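Local coordinates for ThiJ/PfpI family protein (Francisella tularensis subsp. novicida, PDB 4P5P), which is a rapid encystment protein and virulence factor of the Hsp31-like DJ-1/PfpI family, probably with glyoxalase III activity, at residues R86-K91 against H115-D120. Residues are numbered along the deposited sequence; the frame is centred on the assembly and turned at random.
Sequences RDVNIK and HSKVLD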
loop_
_atom_site.group_PDB
_atom_site.type_symbol
_atom_site.label_atom_id
_atom_site.label_comp_id
_atom_site.label_asym_id
_atom_site.label_seq_id
_atom_site.Cartn_x
_atom_site.Cartn_y
_atom_site.Cartn_z
ATOM N N ARG A 86 -7.260 11.710 -6.331
ATOM C CA ARG A 86 -7.112 12.985 -7.038
ATOM C C ARG A 86 -7.807 14.131 -6.316
ATOM O O ARG A 86 -7.524 15.291 -6.605
ATOM C CB ARG A 86 -7.650 12.888 -8.462
ATOM C CG ARG A 86 -9.155 12.926 -8.572
ATOM C CD ARG A 86 -9.639 12.751 -10.027
ATOM N NE ARG A 86 -9.370 11.412 -10.519
ATOM C CZ ARG A 86 -10.213 10.378 -10.451
ATOM N NH1 ARG A 86 -11.437 10.494 -9.936
ATOM N NH2 ARG A 86 -9.823 9.209 -10.916
ATOM N N ASP A 87 -8.714 13.821 -5.392
ATOM C CA ASP A 87 -9.522 14.870 -4.776
ATOM C C ASP A 87 -9.102 15.283 -3.384
ATOM O O ASP A 87 -9.725 16.167 -2.796
ATOM C CB ASP A 87 -10.981 14.443 -4.762
ATOM C CG ASP A 87 -11.597 14.462 -6.158
ATOM O OD1 ASP A 87 -11.228 15.331 -6.986
ATOM O OD2 ASP A 87 -12.459 13.618 -6.435
ATOM N N VAL A 88 -8.029 14.712 -2.862
ATOM C CA VAL A 88 -7.585 15.104 -1.532
ATOM C C VAL A 88 -6.431 16.081 -1.628
ATOM O O VAL A 88 -5.677 16.086 -2.600
ATOM C CB VAL A 88 -7.172 13.894 -0.679
ATOM C CG1 VAL A 88 -8.364 12.984 -0.480
ATOM C CG2 VAL A 88 -6.030 13.155 -1.317
ATOM N N ASN A 89 -6.326 16.928 -0.616
ATOM C CA ASN A 89 -5.187 17.818 -0.496
ATOM C C ASN A 89 -4.153 17.206 0.423
ATOM O O ASN A 89 -4.335 17.144 1.639
ATOM C CB ASN A 89 -5.600 19.185 0.025
ATOM C CG ASN A 89 -4.513 20.220 -0.169
ATOM O OD1 ASN A 89 -3.331 19.923 -0.009
ATOM N ND2 ASN A 89 -4.905 21.434 -0.546
ATOM N N ILE A 90 -3.044 16.790 -0.178
ATOM C CA ILE A 90 -1.996 16.071 0.530
ATOM C C ILE A 90 -1.361 16.886 1.669
ATOM O O ILE A 90 -0.837 16.309 2.623
ATOM C CB ILE A 90 -0.912 15.620 -0.466
ATOM C CG1 ILE A 90 0.005 14.568 0.145
ATOM C CG2 ILE A 90 -0.129 16.826 -1.001
ATOM C CD1 ILE A 90 -0.693 13.290 0.591
ATOM N N LYS A 91 -1.454 18.214 1.590
ATOM C CA LYS A 91 -0.871 19.097 2.599
ATOM C C LYS A 91 -1.427 18.827 3.996
ATOM O O LYS A 91 -0.772 19.105 5.003
ATOM C CB LYS A 91 -1.124 20.564 2.225
ATOM C CG LYS A 91 -0.595 20.966 0.856
ATOM C CD LYS A 91 0.913 20.890 0.797
ATOM C CE LYS A 91 1.459 21.482 -0.496
ATOM N NZ LYS A 91 2.954 21.404 -0.536
ATOM N N HIS A 115 2.574 9.856 -7.663
ATOM C CA HIS A 115 3.917 10.430 -7.810
ATOM C C HIS A 115 4.034 11.788 -7.130
ATOM O O HIS A 115 4.948 12.008 -6.333
ATOM C CB HIS A 115 4.293 10.582 -9.290
ATOM C CG HIS A 115 4.314 9.294 -10.057
ATOM N ND1 HIS A 115 4.439 9.253 -11.430
ATOM C CD2 HIS A 115 4.201 8.005 -9.649
ATOM C CE1 HIS A 115 4.424 7.992 -11.832
ATOM N NE2 HIS A 115 4.266 7.218 -10.774
ATOM N N SER A 116 3.096 12.694 -7.403
ATOM C CA SER A 116 3.184 14.044 -6.850
ATOM C C SER A 116 2.913 14.062 -5.340
ATOM O O SER A 116 3.571 14.797 -4.599
ATOM C CB SER A 116 2.229 15.007 -7.572
ATOM O OG SER A 116 0.880 14.625 -7.469
ATOM N N LYS A 117 1.999 13.222 -4.859
ATOM C CA LYS A 117 1.664 13.283 -3.442
ATOM C C LYS A 117 2.730 12.619 -2.584
ATOM O O LYS A 117 3.004 13.085 -1.471
ATOM C CB LYS A 117 0.282 12.663 -3.196
ATOM C CG LYS A 117 -0.819 13.557 -3.784
ATOM C CD LYS A 117 -2.217 12.958 -3.716
ATOM C CE LYS A 117 -3.301 14.005 -4.025
ATOM N NZ LYS A 117 -3.098 14.734 -5.314
ATOM N N VAL A 118 3.336 11.551 -3.089
ATOM C CA VAL A 118 4.461 10.935 -2.363
ATOM C C VAL A 118 5.608 11.945 -2.284
ATOM O O VAL A 118 6.210 12.096 -1.221
ATOM C CB VAL A 118 4.928 9.620 -3.020
ATOM C CG1 VAL A 118 6.234 9.115 -2.385
ATOM C CG2 VAL A 118 3.857 8.543 -2.871
ATOM N N LEU A 119 5.892 12.655 -3.386
ATOM C CA LEU A 119 6.912 13.714 -3.356
ATOM C C LEU A 119 6.624 14.765 -2.301
ATOM O O LEU A 119 7.531 15.234 -1.619
ATOM C CB LEU A 119 7.028 14.419 -4.715
ATOM C CG LEU A 119 7.776 13.667 -5.790
ATOM C CD1 LEU A 119 7.614 14.421 -7.092
ATOM C CD2 LEU A 119 9.264 13.513 -5.430
ATOM N N ASP A 120 5.363 15.155 -2.170
ATOM C CA ASP A 120 5.019 16.179 -1.204
ATOM C C ASP A 120 5.303 15.701 0.225
ATOM O O ASP A 120 5.913 16.415 1.020
ATOM C CB ASP A 120 3.550 16.581 -1.363
ATOM C CG ASP A 120 3.185 17.787 -0.526
ATOM O OD1 ASP A 120 3.012 17.612 0.699
ATOM O OD2 ASP A 120 3.072 18.901 -1.096
HETATM O O HOH W 1 -5.366 16.511 -5.325
HETATM O O HOH W 2 3.670 19.908 2.372
#
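Two torsions bring I90 and K117 together: I90 turns CG1 anti to its backbone N (chi1 -165°), laying that branch against the helix, while K117 sets CG anti to its carbonyl carbon (chi1 -70°) and sends its chain along I90 toward V88. The setting is the flavodoxin-like fold of the DJ-1/PfpI family, where the loop between strands 83-84 and 95-98 packs on helix 112-123, on one side of the central sheet. I90 CG1 rests 3.9 Å from K117 CB, and its CG2 methyl presses on the carboxylate carbon CG of D120 at 3.5 Å. I90 also touches L5 of strand 2-8 and I121 of the helix, so this buried side chain bridges loop, helix and sheet. Further along, K117 CE lies 3.5 Å from V88 O. The ammonium itself bonds to N113 OD1 and to a water 2.9 Å from NZ that also lies within hydrogen-bonding distance of R86 O and V88 O. At the other end, N89 OD1 accepts from K91 N in an Asx turn, just where the chain enters a 3-10 segment. K91 starts away from the helix, but its chain crosses D120 at about a right angle, where NZ meets the syn lone pair of OD2 in a 2.6 Å salt bridge, and a second water donates to D120 OD1 at 2.9 Å.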